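Local coordinates for N-acetylglucosamine 2-epimerase (Xylella fastidiosa, PDB 3GT5), which probably acts as a sugar isomerase, as a member of the N-acylglucosamine 2-epimerase family, at residues L81-D86 against W98-D103; A184-E187 against E191-Y194; R204-Q209 against V266-P271; L216-Y221 against F296-T301; A318-A323 against Q333-L338. One frame throughout, in Å; residues are numbered along the deposited sequence.

Contact 1: L81-D86 against W98-D103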
# COMPACT_ATOMS: atom_id res chain seq x y z
N LEU A 81 13.57 10.98 -4.56
CA LEU A 81 13.30 10.95 -6.00
C LEU A 81 14.57 10.87 -6.85
O LEU A 81 14.58 10.21 -7.90
CB LEU A 81 12.43 12.13 -6.41
CG LEU A 81 10.99 12.05 -5.96
CD1 LEU A 81 10.34 13.39 -6.09
CD2 LEU A 81 10.20 10.97 -6.80
N SER A 82 15.67 11.52 -6.43
CA SER A 82 16.93 11.37 -7.13
C SER A 82 17.40 9.92 -7.16
O SER A 82 17.87 9.44 -8.17
CB SER A 82 18.07 12.24 -6.54
OG SER A 82 17.66 13.59 -6.60
N TYR A 83 17.29 9.24 -6.04
CA TYR A 83 17.66 7.85 -6.01
C TYR A 83 16.81 6.99 -6.98
O TYR A 83 17.36 6.14 -7.68
CB TYR A 83 17.53 7.31 -4.60
CG TYR A 83 18.30 6.04 -4.37
CD1 TYR A 83 19.70 6.03 -4.33
CD2 TYR A 83 17.64 4.84 -4.20
CE1 TYR A 83 20.41 4.86 -4.08
CE2 TYR A 83 18.33 3.67 -3.97
CZ TYR A 83 19.72 3.68 -3.91
OH TYR A 83 20.39 2.51 -3.68
N VAL A 84 15.51 7.22 -6.99
CA VAL A 84 14.60 6.49 -7.90
C VAL A 84 15.00 6.75 -9.35
O VAL A 84 15.15 5.80 -10.14
CB VAL A 84 13.09 6.85 -7.64
CG1 VAL A 84 12.16 6.20 -8.70
CG2 VAL A 84 12.64 6.38 -6.26
N ARG A 85 15.27 8.01 -9.69
CA ARG A 85 15.57 8.33 -11.09
C ARG A 85 17.01 8.07 -11.56
O ARG A 85 17.20 7.75 -12.74
CB ARG A 85 15.12 9.75 -11.41
CG ARG A 85 13.63 9.88 -11.39
CD ARG A 85 13.08 11.06 -12.08
NE ARG A 85 13.35 11.14 -13.51
CZ ARG A 85 12.69 10.50 -14.48
NH1 ARG A 85 11.73 9.62 -14.22
NH2 ARG A 85 13.02 10.73 -15.76
N ASP A 86 17.98 8.18 -10.66
CA ASP A 86 19.39 8.08 -11.01
C ASP A 86 20.00 6.73 -10.77
O ASP A 86 21.01 6.37 -11.44
CB ASP A 86 20.19 9.12 -10.25
CG ASP A 86 19.73 10.53 -10.58
OD1 ASP A 86 18.98 10.73 -11.58
OD2 ASP A 86 20.13 11.46 -9.84
N TRP A 98 14.41 -3.67 -9.39
CA TRP A 98 13.63 -4.15 -8.25
C TRP A 98 14.45 -4.12 -6.95
O TRP A 98 13.98 -3.65 -5.91
CB TRP A 98 13.11 -5.56 -8.59
CG TRP A 98 12.15 -6.18 -7.63
CD1 TRP A 98 12.30 -7.38 -6.99
CD2 TRP A 98 10.84 -5.70 -7.24
NE1 TRP A 98 11.23 -7.66 -6.22
CE2 TRP A 98 10.30 -6.66 -6.35
CE3 TRP A 98 10.06 -4.57 -7.56
CZ2 TRP A 98 9.04 -6.51 -5.77
CZ3 TRP A 98 8.79 -4.44 -6.98
CH2 TRP A 98 8.29 -5.40 -6.10
N THR A 99 15.66 -4.68 -7.00
CA THR A 99 16.58 -4.63 -5.86
C THR A 99 18.01 -4.26 -6.33
O THR A 99 18.43 -4.53 -7.47
CB THR A 99 16.61 -5.97 -5.12
OG1 THR A 99 16.99 -6.97 -6.05
CG2 THR A 99 15.24 -6.37 -4.52
N LEU A 100 18.73 -3.61 -5.42
CA LEU A 100 20.09 -3.16 -5.66
C LEU A 100 20.92 -3.63 -4.49
O LEU A 100 20.42 -3.82 -3.38
CB LEU A 100 20.18 -1.64 -5.74
CG LEU A 100 19.33 -0.87 -6.75
CD1 LEU A 100 19.06 0.57 -6.30
CD2 LEU A 100 20.01 -0.88 -8.09
N CYS A 101 22.20 -3.86 -4.76
CA CYS A 101 23.14 -4.12 -3.70
C CYS A 101 24.38 -3.28 -3.99
O CYS A 101 25.02 -3.43 -5.04
CB CYS A 101 23.47 -5.59 -3.59
SG CYS A 101 24.62 -5.81 -2.21
N ASP A 102 24.66 -2.35 -3.07
CA ASP A 102 25.68 -1.31 -3.24
C ASP A 102 25.58 -0.54 -4.57
O ASP A 102 26.57 -0.32 -5.25
CB ASP A 102 27.08 -1.91 -3.04
CG ASP A 102 27.96 -1.06 -2.11
OD1 ASP A 102 27.45 -0.08 -1.51
OD2 ASP A 102 29.17 -1.38 -1.99
N ASP A 103 24.37 -0.11 -4.90
CA ASP A 103 24.06 0.64 -6.14
C ASP A 103 24.28 -0.16 -7.42
O ASP A 103 24.09 0.38 -8.51
CB ASP A 103 24.80 2.00 -6.19
CG ASP A 103 24.16 3.06 -5.29
OD1 ASP A 103 23.30 2.72 -4.45
OD2 ASP A 103 24.50 4.26 -5.43

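Contact 2: A184-E187 against E191-Y194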
# COMPACT_ATOMS: atom_id res chain seq x y z
N ALA A 184 -3.84 9.00 -6.79
CA ALA A 184 -2.83 9.99 -6.42
C ALA A 184 -2.41 10.88 -7.61
O ALA A 184 -2.24 12.10 -7.45
CB ALA A 184 -1.62 9.32 -5.84
N ALA A 185 -2.26 10.27 -8.79
CA ALA A 185 -1.84 10.96 -10.02
C ALA A 185 -2.91 11.99 -10.40
O ALA A 185 -2.59 13.14 -10.83
CB ALA A 185 -1.60 9.95 -11.15
N TYR A 186 -4.17 11.58 -10.27
CA TYR A 186 -5.30 12.47 -10.53
C TYR A 186 -5.32 13.64 -9.56
O TYR A 186 -5.51 14.80 -9.95
CB TYR A 186 -6.63 11.75 -10.44
CG TYR A 186 -7.83 12.66 -10.47
CD1 TYR A 186 -8.19 13.32 -11.64
CD2 TYR A 186 -8.61 12.89 -9.32
CE1 TYR A 186 -9.30 14.18 -11.67
CE2 TYR A 186 -9.72 13.74 -9.37
CZ TYR A 186 -10.05 14.38 -10.54
OH TYR A 186 -11.17 15.19 -10.57
N GLU A 187 -5.13 13.33 -8.28
CA GLU A 187 -5.16 14.35 -7.24
C GLU A 187 -4.05 15.36 -7.47
O GLU A 187 -4.24 16.57 -7.26
CB GLU A 187 -5.03 13.70 -5.85
CG GLU A 187 -6.25 12.92 -5.42
CD GLU A 187 -6.02 12.12 -4.16
OE1 GLU A 187 -4.85 11.94 -3.73
OE2 GLU A 187 -7.03 11.64 -3.59
N GLU A 191 -5.53 15.36 -14.26
CA GLU A 191 -5.83 14.70 -15.55
C GLU A 191 -6.87 13.61 -15.39
O GLU A 191 -6.65 12.62 -14.64
CB GLU A 191 -4.57 14.16 -16.19
CG GLU A 191 -3.52 15.21 -16.48
CD GLU A 191 -2.24 14.64 -17.06
OE1 GLU A 191 -1.16 15.21 -16.77
OE2 GLU A 191 -2.30 13.64 -17.81
N GLN A 192 -7.95 13.72 -16.16
CA GLN A 192 -9.04 12.81 -16.12
C GLN A 192 -8.63 11.39 -16.44
O GLN A 192 -9.26 10.46 -15.87
CB GLN A 192 -10.20 13.23 -17.08
CG GLN A 192 -11.58 12.57 -16.78
CD GLN A 192 -12.17 12.96 -15.43
OE1 GLN A 192 -11.71 13.95 -14.79
NE2 GLN A 192 -13.20 12.20 -14.98
N ARG A 193 -7.65 11.20 -17.31
CA ARG A 193 -7.28 9.83 -17.73
C ARG A 193 -6.86 8.98 -16.54
O ARG A 193 -7.11 7.76 -16.51
CB ARG A 193 -6.21 9.80 -18.81
CG ARG A 193 -4.77 10.12 -18.36
CD ARG A 193 -3.85 10.27 -19.56
NE ARG A 193 -2.48 10.57 -19.09
CZ ARG A 193 -1.41 10.60 -19.86
NH1 ARG A 193 -1.50 10.38 -21.16
NH2 ARG A 193 -0.22 10.89 -19.31
N TYR A 194 -6.18 9.59 -15.59
CA TYR A 194 -5.76 8.85 -14.41
C TYR A 194 -6.89 8.41 -13.53
O TYR A 194 -6.88 7.26 -13.08
CB TYR A 194 -4.76 9.69 -13.59
CG TYR A 194 -3.54 10.09 -14.31
CD1 TYR A 194 -2.83 9.19 -15.11
CD2 TYR A 194 -3.05 11.39 -14.21
CE1 TYR A 194 -1.68 9.54 -15.75
CE2 TYR A 194 -1.88 11.75 -14.83
CZ TYR A 194 -1.19 10.83 -15.62
OH TYR A 194 0.01 11.17 -16.25
O HOH W 1 -12.72 15.25 -12.66

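Contact 3: R204-Q209 against V266-P271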
# COMPACT_ATOMS: atom_id res chain seq x y z
N ARG A 204 -13.03 -3.77 -12.72
CA ARG A 204 -12.58 -5.10 -13.18
C ARG A 204 -12.23 -5.99 -11.99
O ARG A 204 -12.62 -7.17 -11.94
CB ARG A 204 -11.39 -4.99 -14.12
CG ARG A 204 -11.68 -4.33 -15.45
CD ARG A 204 -12.80 -4.97 -16.24
NE ARG A 204 -12.86 -4.29 -17.54
CZ ARG A 204 -13.51 -3.16 -17.77
NH1 ARG A 204 -14.22 -2.60 -16.80
NH2 ARG A 204 -13.48 -2.57 -18.98
N ILE A 205 -11.51 -5.46 -11.02
CA ILE A 205 -11.13 -6.30 -9.85
C ILE A 205 -12.32 -6.54 -8.88
O ILE A 205 -12.61 -7.69 -8.48
CB ILE A 205 -9.95 -5.68 -9.08
CG1 ILE A 205 -8.68 -5.59 -9.94
CG2 ILE A 205 -9.65 -6.50 -7.76
CD1 ILE A 205 -8.06 -6.95 -10.46
N THR A 206 -12.96 -5.48 -8.38
CA THR A 206 -13.91 -5.63 -7.28
C THR A 206 -15.30 -6.12 -7.73
O THR A 206 -16.05 -6.54 -6.91
CB THR A 206 -14.06 -4.38 -6.40
OG1 THR A 206 -14.76 -3.36 -7.16
CG2 THR A 206 -12.70 -3.89 -5.94
N ARG A 207 -15.59 -6.07 -9.03
CA ARG A 207 -16.83 -6.62 -9.58
C ARG A 207 -16.57 -7.86 -10.41
O ARG A 207 -16.96 -8.95 -9.97
CB ARG A 207 -17.63 -5.56 -10.34
CG ARG A 207 -18.03 -4.41 -9.41
CD ARG A 207 -19.37 -3.77 -9.81
NE ARG A 207 -19.20 -3.03 -11.03
CZ ARG A 207 -20.15 -2.32 -11.62
NH1 ARG A 207 -19.86 -1.66 -12.72
NH2 ARG A 207 -21.39 -2.29 -11.14
N ARG A 208 -15.92 -7.74 -11.57
CA ARG A 208 -15.74 -8.92 -12.42
C ARG A 208 -14.93 -10.03 -11.77
O ARG A 208 -15.37 -11.19 -11.75
CB ARG A 208 -15.09 -8.55 -13.73
CG ARG A 208 -15.27 -9.63 -14.77
CD ARG A 208 -14.50 -9.24 -16.04
NE ARG A 208 -13.04 -9.13 -15.83
CZ ARG A 208 -12.19 -8.55 -16.68
NH1 ARG A 208 -12.63 -8.01 -17.82
NH2 ARG A 208 -10.89 -8.48 -16.40
N GLN A 209 -13.74 -9.71 -11.29
CA GLN A 209 -12.88 -10.75 -10.70
C GLN A 209 -13.45 -11.27 -9.40
O GLN A 209 -13.38 -12.49 -9.14
CB GLN A 209 -11.42 -10.31 -10.53
CG GLN A 209 -10.69 -9.87 -11.84
CD GLN A 209 -10.77 -10.90 -12.94
OE1 GLN A 209 -11.25 -10.62 -14.04
NE2 GLN A 209 -10.28 -12.11 -12.66
N VAL A 266 -21.21 7.68 -9.05
CA VAL A 266 -21.67 6.40 -9.61
C VAL A 266 -22.16 5.50 -8.44
O VAL A 266 -21.57 5.52 -7.35
CB VAL A 266 -20.59 5.73 -10.52
CG1 VAL A 266 -19.59 4.93 -9.71
CG2 VAL A 266 -21.24 4.81 -11.58
N GLU A 267 -23.24 4.75 -8.65
CA GLU A 267 -23.95 4.14 -7.52
C GLU A 267 -23.24 2.92 -6.96
O GLU A 267 -23.41 2.61 -5.78
CB GLU A 267 -25.42 3.79 -7.89
N TRP A 268 -22.45 2.24 -7.77
CA TRP A 268 -21.97 0.91 -7.37
C TRP A 268 -20.84 0.89 -6.34
O TRP A 268 -20.66 -0.12 -5.64
CB TRP A 268 -21.60 0.06 -8.56
CG TRP A 268 -20.41 0.47 -9.33
CD1 TRP A 268 -20.39 1.22 -10.46
CD2 TRP A 268 -19.04 0.12 -9.05
NE1 TRP A 268 -19.10 1.34 -10.92
CE2 TRP A 268 -18.26 0.66 -10.08
CE3 TRP A 268 -18.42 -0.68 -8.08
CZ2 TRP A 268 -16.88 0.47 -10.14
CZ3 TRP A 268 -17.05 -0.84 -8.14
CH2 TRP A 268 -16.30 -0.28 -9.16
N LEU A 269 -20.10 1.99 -6.18
CA LEU A 269 -18.89 1.95 -5.36
C LEU A 269 -19.14 1.60 -3.88
O LEU A 269 -18.49 0.69 -3.33
CB LEU A 269 -18.16 3.29 -5.48
CG LEU A 269 -17.69 3.63 -6.90
CD1 LEU A 269 -17.33 5.19 -6.97
CD2 LEU A 269 -16.53 2.75 -7.34
N VAL A 270 -20.07 2.30 -3.25
CA VAL A 270 -20.29 2.13 -1.81
C VAL A 270 -20.83 0.74 -1.48
O VAL A 270 -20.29 0.12 -0.60
CB VAL A 270 -21.10 3.29 -1.18
CG1 VAL A 270 -21.34 3.03 0.34
CG2 VAL A 270 -20.41 4.60 -1.39
N PRO A 271 -21.88 0.24 -2.17
CA PRO A 271 -22.37 -1.09 -1.83
C PRO A 271 -21.29 -2.18 -2.00
O PRO A 271 -21.22 -3.15 -1.20
CB PRO A 271 -23.53 -1.33 -2.81
CG PRO A 271 -23.91 -0.01 -3.30
CD PRO A 271 -22.79 0.94 -3.11

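Contact 4: L216-Y221 against F296-T301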
# COMPACT_ATOMS: atom_id res chain seq x y z
N LEU A 216 -15.43 -12.02 -3.03
CA LEU A 216 -14.20 -11.44 -2.48
C LEU A 216 -13.12 -11.48 -3.54
O LEU A 216 -13.25 -12.22 -4.52
CB LEU A 216 -13.73 -12.18 -1.23
CG LEU A 216 -14.63 -12.08 0.01
CD1 LEU A 216 -13.94 -12.85 1.15
CD2 LEU A 216 -14.87 -10.63 0.43
N VAL A 217 -12.07 -10.68 -3.38
CA VAL A 217 -11.00 -10.58 -4.35
C VAL A 217 -9.88 -11.57 -4.01
O VAL A 217 -9.18 -11.43 -3.00
CB VAL A 217 -10.43 -9.14 -4.43
CG1 VAL A 217 -9.28 -9.04 -5.43
CG2 VAL A 217 -11.57 -8.11 -4.74
N TRP A 218 -9.72 -12.58 -4.85
CA TRP A 218 -8.61 -13.51 -4.77
C TRP A 218 -7.36 -12.88 -5.40
O TRP A 218 -7.48 -11.98 -6.25
CB TRP A 218 -9.01 -14.80 -5.52
CG TRP A 218 -8.05 -15.91 -5.42
CD1 TRP A 218 -7.19 -16.34 -6.39
CD2 TRP A 218 -7.83 -16.79 -4.29
NE1 TRP A 218 -6.44 -17.40 -5.95
CE2 TRP A 218 -6.82 -17.71 -4.67
CE3 TRP A 218 -8.40 -16.90 -3.00
CZ2 TRP A 218 -6.33 -18.70 -3.80
CZ3 TRP A 218 -7.94 -17.90 -2.14
CH2 TRP A 218 -6.93 -18.79 -2.55
N GLU A 219 -6.17 -13.30 -4.99
CA GLU A 219 -4.94 -12.64 -5.41
C GLU A 219 -4.44 -13.04 -6.78
O GLU A 219 -3.90 -12.20 -7.51
CB GLU A 219 -3.80 -12.90 -4.44
CG GLU A 219 -4.02 -12.39 -3.03
CD GLU A 219 -4.05 -10.89 -2.93
OE1 GLU A 219 -3.25 -10.19 -3.60
OE2 GLU A 219 -4.93 -10.37 -2.19
N HIS A 220 -4.58 -14.32 -7.12
CA HIS A 220 -3.81 -14.93 -8.22
C HIS A 220 -4.67 -15.48 -9.35
O HIS A 220 -5.68 -16.10 -9.12
CB HIS A 220 -2.99 -16.08 -7.68
CG HIS A 220 -2.24 -15.73 -6.46
ND1 HIS A 220 -1.37 -14.66 -6.42
CD2 HIS A 220 -2.25 -16.27 -5.21
CE1 HIS A 220 -0.83 -14.59 -5.21
NE2 HIS A 220 -1.35 -15.55 -4.46
N TYR A 221 -4.26 -15.21 -10.58
CA TYR A 221 -5.02 -15.59 -11.75
C TYR A 221 -4.11 -16.11 -12.88
O TYR A 221 -2.91 -15.91 -12.90
CB TYR A 221 -5.85 -14.41 -12.28
CG TYR A 221 -6.73 -13.78 -11.25
CD1 TYR A 221 -8.08 -14.13 -11.12
CD2 TYR A 221 -6.20 -12.83 -10.37
CE1 TYR A 221 -8.89 -13.54 -10.11
CE2 TYR A 221 -7.00 -12.25 -9.38
CZ TYR A 221 -8.34 -12.61 -9.26
OH TYR A 221 -9.14 -12.04 -8.27
N PHE A 296 -7.42 -16.23 5.03
CA PHE A 296 -8.38 -17.32 5.15
C PHE A 296 -8.56 -18.02 3.81
O PHE A 296 -8.40 -17.42 2.74
CB PHE A 296 -9.71 -16.90 5.81
CG PHE A 296 -10.45 -15.81 5.09
CD1 PHE A 296 -11.36 -16.10 4.10
CD2 PHE A 296 -10.29 -14.50 5.48
CE1 PHE A 296 -12.10 -15.09 3.49
CE2 PHE A 296 -10.98 -13.46 4.84
CZ PHE A 296 -11.87 -13.75 3.85
N ALA A 297 -8.80 -19.32 3.89
CA ALA A 297 -8.98 -20.16 2.70
C ALA A 297 -10.37 -19.94 2.11
O ALA A 297 -11.25 -19.32 2.74
CB ALA A 297 -8.77 -21.66 3.07
N PRO A 298 -10.63 -20.48 0.90
CA PRO A 298 -11.98 -20.36 0.32
C PRO A 298 -13.15 -21.03 1.06
O PRO A 298 -14.29 -20.74 0.78
CB PRO A 298 -11.80 -20.96 -1.08
CG PRO A 298 -10.35 -20.76 -1.36
CD PRO A 298 -9.64 -20.97 -0.06
N ASP A 299 -12.87 -21.89 2.05
CA ASP A 299 -13.91 -22.47 2.90
C ASP A 299 -14.19 -21.60 4.14
O ASP A 299 -15.00 -21.99 4.98
CB ASP A 299 -13.51 -23.91 3.34
CG ASP A 299 -12.32 -23.95 4.30
OD1 ASP A 299 -11.46 -23.02 4.24
OD2 ASP A 299 -12.22 -24.89 5.12
N GLY A 300 -13.44 -20.48 4.26
CA GLY A 300 -13.54 -19.57 5.40
C GLY A 300 -12.51 -19.82 6.50
O GLY A 300 -12.38 -19.01 7.43
N THR A 301 -11.79 -20.93 6.44
CA THR A 301 -10.94 -21.30 7.55
C THR A 301 -9.69 -20.44 7.56
O THR A 301 -9.03 -20.28 6.51
CB THR A 301 -10.50 -22.79 7.47
OG1 THR A 301 -11.66 -23.61 7.53
CG2 THR A 301 -9.56 -23.16 8.64

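Contact 5: A318-A323 against Q333-L338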
# COMPACT_ATOMS: atom_id res chain seq x y z
N ALA A 318 -10.41 2.22 5.96
CA ALA A 318 -11.66 1.86 5.33
C ALA A 318 -12.87 2.10 6.26
O ALA A 318 -13.85 2.64 5.82
CB ALA A 318 -11.62 0.39 4.86
N ALA A 319 -12.76 1.71 7.54
CA ALA A 319 -13.87 1.86 8.50
C ALA A 319 -14.24 3.32 8.68
O ALA A 319 -15.41 3.65 8.69
CB ALA A 319 -13.50 1.20 9.84
N ALA A 320 -13.26 4.20 8.77
CA ALA A 320 -13.51 5.64 8.90
C ALA A 320 -14.24 6.19 7.65
O ALA A 320 -15.23 6.96 7.77
CB ALA A 320 -12.16 6.41 9.21
N LEU A 321 -13.74 5.84 6.45
CA LEU A 321 -14.41 6.27 5.22
C LEU A 321 -15.87 5.73 5.09
O LEU A 321 -16.76 6.48 4.71
CB LEU A 321 -13.56 5.97 3.97
CG LEU A 321 -12.20 6.68 3.84
CD1 LEU A 321 -11.60 6.52 2.44
CD2 LEU A 321 -12.32 8.10 4.14
N LEU A 322 -16.09 4.47 5.46
CA LEU A 322 -17.40 3.83 5.39
C LEU A 322 -18.33 4.48 6.39
O LEU A 322 -19.47 4.75 6.05
CB LEU A 322 -17.29 2.35 5.69
CG LEU A 322 -16.72 1.57 4.50
CD1 LEU A 322 -16.09 0.23 4.91
CD2 LEU A 322 -17.86 1.37 3.49
N ALA A 323 -17.84 4.73 7.59
CA ALA A 323 -18.62 5.44 8.64
C ALA A 323 -19.08 6.81 8.19
O ALA A 323 -20.27 7.17 8.40
CB ALA A 323 -17.81 5.53 9.97
N GLN A 333 -17.48 1.95 15.39
CA GLN A 333 -17.15 0.92 16.37
C GLN A 333 -16.02 0.03 15.85
O GLN A 333 -15.11 -0.33 16.61
CB GLN A 333 -18.38 0.13 16.80
CG GLN A 333 -19.25 1.02 17.66
CD GLN A 333 -20.68 0.59 17.75
OE1 GLN A 333 -21.10 -0.46 17.23
NE2 GLN A 333 -21.48 1.43 18.42
N TRP A 334 -16.04 -0.29 14.55
CA TRP A 334 -14.91 -1.07 13.98
C TRP A 334 -13.61 -0.29 14.05
O TRP A 334 -12.58 -0.81 14.44
CB TRP A 334 -15.19 -1.51 12.55
CG TRP A 334 -15.89 -2.84 12.52
CD1 TRP A 334 -17.18 -3.08 12.16
CD2 TRP A 334 -15.32 -4.11 12.86
NE1 TRP A 334 -17.45 -4.42 12.27
CE2 TRP A 334 -16.32 -5.08 12.67
CE3 TRP A 334 -14.05 -4.52 13.28
CZ2 TRP A 334 -16.11 -6.43 12.92
CZ3 TRP A 334 -13.84 -5.85 13.52
CH2 TRP A 334 -14.87 -6.80 13.34
N TYR A 335 -13.67 0.96 13.64
CA TYR A 335 -12.53 1.88 13.75
C TYR A 335 -11.91 1.87 15.14
O TYR A 335 -10.71 1.73 15.28
CB TYR A 335 -12.99 3.29 13.40
CG TYR A 335 -11.92 4.35 13.42
CD1 TYR A 335 -11.08 4.52 12.34
CD2 TYR A 335 -11.76 5.18 14.52
CE1 TYR A 335 -10.07 5.48 12.34
CE2 TYR A 335 -10.75 6.14 14.52
CZ TYR A 335 -9.91 6.30 13.45
OH TYR A 335 -8.91 7.26 13.48
N ASP A 336 -12.77 2.00 16.15
CA ASP A 336 -12.32 2.09 17.54
C ASP A 336 -11.69 0.79 18.00
O ASP A 336 -10.68 0.80 18.66
CB ASP A 336 -13.48 2.42 18.49
CG ASP A 336 -14.00 3.86 18.36
OD1 ASP A 336 -13.40 4.76 17.72
OD2 ASP A 336 -15.07 4.11 18.95
N ARG A 337 -12.26 -0.35 17.65
CA ARG A 337 -11.67 -1.62 18.10
C ARG A 337 -10.37 -1.97 17.40
O ARG A 337 -9.45 -2.57 17.99
CB ARG A 337 -12.71 -2.78 18.11
CG ARG A 337 -13.09 -3.42 16.81
CD ARG A 337 -14.04 -4.67 17.08
NE ARG A 337 -15.31 -4.31 17.75
CZ ARG A 337 -16.45 -3.90 17.16
NH1 ARG A 337 -16.60 -3.79 15.85
NH2 ARG A 337 -17.51 -3.61 17.92
N LEU A 338 -10.27 -1.59 16.12
CA LEU A 338 -9.04 -1.78 15.37
C LEU A 338 -7.93 -0.95 16.00
O LEU A 338 -6.82 -1.43 16.20
CB LEU A 338 -9.24 -1.43 13.87
CG LEU A 338 -9.98 -2.55 13.11
CD1 LEU A 338 -10.57 -2.00 11.81
CD2 LEU A 338 -9.09 -3.72 12.79

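Contact 1: L81-D86 against W98-D103
The aromatic ring of Tyr-83 has Asp-103 OD1 at its edge, close to the ring plane and 3.6 Å from CE1, while Leu-100 CD1 approaches obliquely, 3.9 Å from CE2. The ring of His-88, on the same helix, meets the phenol ring with the planes nearly perpendicular. The phenol points out from the helix: chi1 of -161° places CG opposite the backbone N, and the hydroxyl thereby bridges the distance to segment 98-103. There Tyr-83 OH donates a hydrogen bond of 3.0 Å to Asp-103 OD1. The oxygen is met on its syn side, with the hydroxyl 31° out of the carboxylate plane, and the ring and carboxylate planes are turned 52° apart. Leu-100 comes from the opposite direction and sets CD1 3.5 Å from Tyr-83 OH, so a methyl group and a carboxylate both meet the end of one phenol. Leu-100 and Asp-103 belong to a beta hairpin: Leu-100 lies on strand 99-101, whereas Asp-102 and Asp-103, both with positive phi, form the turn into strand 104-111. A classic beta bulge lies further from the turn, where Trp-98 and Thr-99 both face Asp-107. Between the two segments Tyr-83 is the helix residue that makes the contact. Arg-49, on the adjoining strand 48-50, and Ser-54, on helix 51-68, pack against Tyr-83 as well.

Contact 2: A184-E187 against E191-Y194
A water molecule links Tyr-186 to Gln-192, lying 2.6 Å from Tyr-186 OH and donating to Gln-192 OE1 at 2.7 Å. The two side chains run side by side in the same direction, with the phenol ring and the amide plane nearly perpendicular. Gln-192 bends at chi2 (64°), which brings OE1 round toward the tyrosine, while its NE2 is bonded to Glu-196, one turn further along the helix. At the edge of the Tyr-186 ring, CD1 is 3.4 Å from Glu-191 O, close to the ring plane. That same carbonyl accepts the backbone N of Tyr-194, within the first turn of the second helix. Deeper in, Ala-185 CB sits over one face of the Tyr-194 ring in a CH-pi contact, 3.9 Å from its centroid; Arg-193 CG lies on the opposite face. Arg-193 NH2 also donates to Tyr-194 OH at 3.1 Å, nearly straight (172°) and in the guanidinium plane, which probably steadies the far end of the ring; the same NH2 forms a salt bridge with Asp-138. Met-137 of helix 133-147 touches both Ala-185 and Tyr-194. Close packing of this kind across a short connection belongs to a helical hairpin, here between helices 172-189 and 192-211, consistent with the alpha/alpha barrel of this family.

Contact 3: R204-Q209 against V266-P271
Arg-207 lays its guanidinium flat on the indole of Trp-268, the planes only 7° apart and the centres separated by 3.6 Å. Two bends in the arginine chain, at chi2 and at chi3 (-71°), fold it over the ring: CD rests above the six-membered ring, 3.7 Å from Trp-268 CE3, and CZ lies above the five-membered one. NH2 reaches Trp-268 CG at 3.4 Å. For its part, Trp-268 holds CG between its backbone N and carbonyl carbon (chi1 69°), turning one indole face to the arginine, while Leu-269 CD2 supports the other. Thr-206 meets the ring edge-on, with OG1 3.5 Å from Trp-268 CZ3; this hydroxyl is hydrogen-bonded to Ala-202 O. Asp-203 makes a salt bridge with Arg-207 NE, which probably restrains the guanidinium over the indole. The wide, pi-type turn of segment 204-209 is closed by Gln-209 N to Arg-204 O. The result is a stacked cation-pi pair joining helix 192-211 to the region where helix 269-284 starts in the helical barrel.

Contact 4: L216-Y221 against F296-T301
The end of strand 295-296 and the beta turn that follows, leading to strand 302-308, present Phe-296 and Pro-298 to the extended segment that contains Leu-216 and Trp-218. Leu-216 CD1 meets the edge of the Phe-296 ring in its plane, 3.5 Å from CZ and 3.7 Å from CE1, the two side chains crossing at about a right angle. Further along, the indole of Trp-218 brings CZ3 to 3.8 Å from Pro-298 CG in an oblique approach. With chi1 at -174°, the indole extends away from its backbone N, putting the six-membered ring next to the proline; its NE1 is bonded to Asp-228 O. Phe-245, from a neighbouring loop, touches Leu-216 and meets the Trp-218 ring edge-to-face. The turn holds its own shape: Gly-300 N bonds to Ala-297 O at 2.9 Å, Ala-297 N to Thr-301 O at 2.8 Å. Asp-299 OD1 takes Thr-301 N at 3.1 Å from above its carboxylate plane. This is a type I turn reinforced by an Asx turn, and Gly-300, with positive phi, closes it in the manner of a G1 bulge.

Contact 5: A318-A323 against Q333-L338
Helix segments 318-323 and 333-338 run nearly antiparallel, their axes at 160° and 8.5 Å apart at closest approach, and the CA atoms of Ala-319 and Tyr-335 are 5.4 Å apart. The small alanine side chains at the interface allow this close approach. Ala-319 CB faces the second helix directly, 3.8 Å from Tyr-335 N and 4.2 Å from both Trp-334 CB and Tyr-335 CB. Beside it, Ala-320 CB is 3.8 Å from Tyr-335 CD1 and nearly as close to CE1, approaching the ring obliquely. The tyrosine, its CG opposite the backbone N (chi1 -178°), runs out past Ala-320, and its hydroxyl is hydrogen-bonded to Phe-5 O near the start of the chain. Trp-334 touches Ala-319 through CB alone; its indole leads away, with Arg-337 NH1 lying over the ring centre 3.3 Å above the plane. Phe-277 of helix 269-284 packs against Ala-319 and meets the Trp-334 ring edge-to-face, so helix 309-326 is flanked by helices 269-284 and 329-346, while its Leu-321 rests on helix 247-263.

Overall arrangement
Contacts 1, 4 and 5 are largely buried, while contacts 2 and 3 reach the surface in part. Contacts 2 and 3 use the two ends of helix 192-211, with centres about 19 Å apart; contacts 3 and 4 touch directly, Ile-205 against Val-217 and Gln-209 against Tyr-221, and alternate along the sequence. Contact 1 lies across the chain's centre from contacts 3, 4 and 5. The chemistry follows position: contacts 2 and 5 pack alanines against tyrosines between successive helices, though contact 2 adds a water bridge near the surface; contact 3 relies on a charged stack, contact 1 on a tyrosine–carboxylate bond to a hairpin, and contact 4 on apolar contacts between a loop and a strand end with its turn.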